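Local coordinates for transferrin binding protein B (Actinobacillus suis, PDB 3PQU) that probably binds host transferrin at the bacterial surface, serving as an outer-membrane lipoprotein of the receptor for iron acquisition, at residues A[442-447]-A[455-460]. Sequence-based numbering, arbitrary orientation.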
ATOM      1  N   THR A 442     -14.202  24.566   4.268  1.00 41.72           N
ATOM      2  CA  THR A 442     -15.286  24.127   5.131  1.00 53.50           C
ATOM      3  C   THR A 442     -14.755  23.019   6.041  1.00 60.48           C
ATOM      4  O   THR A 442     -13.541  22.892   6.201  1.00 44.23           O
ATOM      5  CB  THR A 442     -16.490  23.640   4.302  1.00 53.81           C
ATOM      6  OG1 THR A 442     -17.610  23.409   5.160  1.00 47.72           O
ATOM      7  CG2 THR A 442     -16.139  22.357   3.530  1.00 35.62           C
ATOM      8  N   TRP A 443     -15.648  22.231   6.639  1.00 50.24           N
ATOM      9  CA  TRP A 443     -15.238  21.169   7.555  1.00 52.99           C
ATOM     10  C   TRP A 443     -16.380  20.244   7.938  1.00 58.03           C
ATOM     11  O   TRP A 443     -17.544  20.533   7.675  1.00 56.44           O
ATOM     12  CB  TRP A 443     -14.614  21.752   8.828  1.00 55.60           C
ATOM     13  CG  TRP A 443     -15.518  22.677   9.604  1.00 77.39           C
ATOM     14  CD1 TRP A 443     -16.218  23.746   9.113  1.00 92.00           C
ATOM     15  CD2 TRP A 443     -15.791  22.636  11.012  1.00 80.41           C
ATOM     16  NE1 TRP A 443     -16.917  24.364  10.125  1.00 94.09           N
ATOM     17  CE2 TRP A 443     -16.673  23.703  11.301  1.00 88.34           C
ATOM     18  CE3 TRP A 443     -15.382  21.799  12.056  1.00 75.59           C
ATOM     19  CZ2 TRP A 443     -17.150  23.955  12.588  1.00 72.83           C
ATOM     20  CZ3 TRP A 443     -15.855  22.049  13.331  1.00 69.00           C
ATOM     21  CH2 TRP A 443     -16.736  23.117  13.586  1.00 74.00           C
ATOM     22  N   ASP A 444     -16.029  19.117   8.541  1.00 63.61           N
ATOM     23  CA  ASP A 444     -17.008  18.219   9.127  1.00 61.47           C
ATOM     24  C   ASP A 444     -16.585  18.014  10.566  1.00 66.48           C
ATOM     25  O   ASP A 444     -15.395  17.988  10.868  1.00 58.00           O
ATOM     26  CB  ASP A 444     -17.047  16.876   8.393  1.00 51.75           C
ATOM     27  CG  ASP A 444     -17.762  16.961   7.057  1.00 68.13           C
ATOM     28  OD1 ASP A 444     -18.923  17.429   7.025  1.00 72.03           O
ATOM     29  OD2 ASP A 444     -17.159  16.556   6.039  1.00 72.71           O
ATOM     30  N   ALA A 445     -17.553  17.889  11.463  1.00 70.79           N
ATOM     31  CA  ALA A 445     -17.231  17.670  12.861  1.00 70.11           C
ATOM     32  C   ALA A 445     -18.403  17.103  13.635  1.00 85.13           C
ATOM     33  O   ALA A 445     -19.534  17.075  13.151  1.00 88.10           O
ATOM     34  CB  ALA A 445     -16.762  18.958  13.497  1.00 62.78           C
ATOM     35  N   LEU A 446     -18.112  16.634  14.842  1.00 87.95           N
ATOM     36  CA  LEU A 446     -19.144  16.232  15.780  1.00 91.60           C
ATOM     37  C   LEU A 446     -18.712  16.578  17.190  1.00 92.51           C
ATOM     38  O   LEU A 446     -17.765  15.997  17.721  1.00 81.21           O
ATOM     39  CB  LEU A 446     -19.453  14.740  15.678  1.00 80.26           C
ATOM     40  CG  LEU A 446     -20.474  14.243  16.708  1.00 86.42           C
ATOM     41  CD1 LEU A 446     -21.346  13.141  16.134  1.00 80.31           C
ATOM     42  CD2 LEU A 446     -19.794  13.777  17.983  1.00 92.29           C
ATOM     43  N   VAL A 447     -19.404  17.543  17.782  1.00 93.74           N
ATOM     44  CA  VAL A 447     -19.209  17.870  19.181  1.00 88.99           C
ATOM     45  C   VAL A 447     -20.344  17.259  19.975  1.00 87.71           C
ATOM     46  O   VAL A 447     -21.521  17.459  19.663  1.00 78.73           O
ATOM     47  CB  VAL A 447     -19.164  19.386  19.415  1.00 92.74           C
ATOM     48  CG1 VAL A 447     -19.329  19.702  20.891  1.00 76.78           C
ATOM     49  CG2 VAL A 447     -17.858  19.960  18.886  1.00 83.67           C
ATOM     50  N   ALA A 455     -21.173  19.530  12.209  1.00 87.01           N
ATOM     51  CA  ALA A 455     -20.847  20.495  11.175  1.00 71.59           C
ATOM     52  C   ALA A 455     -20.809  19.738   9.856  1.00 75.00           C
ATOM     53  O   ALA A 455     -20.215  18.664   9.770  1.00 62.49           O
ATOM     54  CB  ALA A 455     -19.516  21.144  11.457  1.00 64.09           C
ATOM     55  N   GLU A 456     -21.457  20.288   8.835  1.00 79.30           N
ATOM     56  CA  GLU A 456     -21.563  19.618   7.546  1.00 77.97           C
ATOM     57  C   GLU A 456     -20.947  20.467   6.443  1.00 70.15           C
ATOM     58  O   GLU A 456     -21.309  21.626   6.260  1.00 72.20           O
ATOM     59  CB  GLU A 456     -23.027  19.296   7.226  1.00 94.75           C
ATOM     60  CG  GLU A 456     -23.674  18.311   8.190  1.00107.48           C
ATOM     61  CD  GLU A 456     -23.892  16.942   7.573  1.00122.45           C
ATOM     62  OE1 GLU A 456     -24.472  16.872   6.469  1.00128.20           O
ATOM     63  OE2 GLU A 456     -23.490  15.935   8.197  1.00124.17           O
ATOM     64  N   ALA A 457     -20.006  19.883   5.711  1.00 61.22           N
ATOM     65  CA  ALA A 457     -19.286  20.609   4.674  1.00 49.72           C
ATOM     66  C   ALA A 457     -20.232  21.245   3.663  1.00 52.29           C
ATOM     67  O   ALA A 457     -21.192  20.617   3.225  1.00 54.45           O
ATOM     68  CB  ALA A 457     -18.314  19.684   3.973  1.00 55.23           C
ATOM     69  N   ASP A 458     -19.958  22.495   3.300  1.00 65.76           N
ATOM     70  CA  ASP A 458     -20.730  23.181   2.265  1.00 64.31           C
ATOM     71  C   ASP A 458     -19.891  24.255   1.587  1.00 63.94           C
ATOM     72  O   ASP A 458     -18.756  24.508   1.988  1.00 63.93           O
ATOM     73  CB  ASP A 458     -22.019  23.781   2.840  1.00 68.56           C
ATOM     74  CG  ASP A 458     -21.758  24.937   3.794  1.00 92.01           C
ATOM     75  OD1 ASP A 458     -22.641  25.227   4.630  1.00 98.84           O
ATOM     76  OD2 ASP A 458     -20.679  25.558   3.712  1.00 99.68           O
ATOM     77  N   ASN A 459     -20.453  24.883   0.561  1.00 63.96           N
ATOM     78  CA  ASN A 459     -19.747  25.922  -0.186  1.00 74.30           C
ATOM     79  C   ASN A 459     -20.307  27.329   0.024  1.00 83.88           C
ATOM     80  O   ASN A 459     -19.993  28.247  -0.737  1.00 89.18           O
ATOM     81  CB  ASN A 459     -19.723  25.587  -1.679  1.00 72.55           C
ATOM     82  CG  ASN A 459     -21.099  25.223  -2.219  1.00 94.49           C
ATOM     83  OD1 ASN A 459     -22.076  25.140  -1.469  1.00100.35           O
ATOM     84  ND2 ASN A 459     -21.179  24.999  -3.527  1.00 98.16           N
ATOM     85  N   ASN A 460     -21.132  27.498   1.053  1.00 69.69           N
ATOM     86  CA  ASN A 460     -21.651  28.818   1.401  1.00 78.13           C
ATOM     87  C   ASN A 460     -20.590  29.660   2.114  1.00 82.63           C
ATOM     88  O   ASN A 460     -20.446  29.592   3.336  1.00 81.47           O
ATOM     89  CB  ASN A 460     -22.912  28.695   2.262  1.00 69.40           C
ATOM     90  CG  ASN A 460     -23.593  30.035   2.506  1.00 84.80           C
ATOM     91  OD1 ASN A 460     -23.092  31.086   2.106  1.00 90.91           O
ATOM     92  ND2 ASN A 460     -24.740  29.999   3.167  1.00 82.37           N
TER
HETATM   93  O   HOH W   1     -20.340  16.373   8.864  1.00 52.71           O
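Ala445 and Ala455 form an antiparallel hydrogen-bonded pair, the last rung of the hairpin made by strands 436-448 and 452-455. Ala445 N donates to Ala455 O at 3.2 Å and Ala455 N returns a bond to Ala445 O at 3.1 Å; the two segments run 155° apart. Beyond this pair the ladder breaks off: Trp443 O lies near Ala457 N, but the angle there is too poor for a hydrogen bond. Side chains of strand 436-448 take over instead. Asp444 OD1 accepts from Ala457 N at 3.0 Å, the amide approaching 43° out of the carboxylate plane. One residue further on, Asp458 N donates to Thr442 OG1 in a nearly straight bond of 3.1 Å. With OG1 anti to the backbone N (chi1 -171°), the threonine hydroxyl faces the departing chain, and it is also hydrogen-bonded to Tyr465 O. Aspartate and threonine suit these places because each supplies a side-chain oxygen to an amide that the strand backbone does not pair.

The contact lies in the C-lobe beta barrel, whose strand 436-448 also pairs with 467-472 and 557-568; segment 455-460 starts the loop that runs from strand 452-455 to 467-472. Ala455 CB sits over the centre of the six-membered ring of Trp443, 3.8 Å from its centroid and close to the ring normal, a CH-pi contact. It also touches Ala445 CB (4.1 Å) on the same face of the sheet, and so small a methyl lets the backbone come close to the indole. NE1 of Trp443 donates a hydrogen bond to Phe483 O, which helps hold the ring in this orientation. Thr442 CG2 and Ala457 CB are packed tightly, 3.5 Å apart, and both side chains touch Cys393, while Ala457 O accepts a hydrogen bond from Lys376.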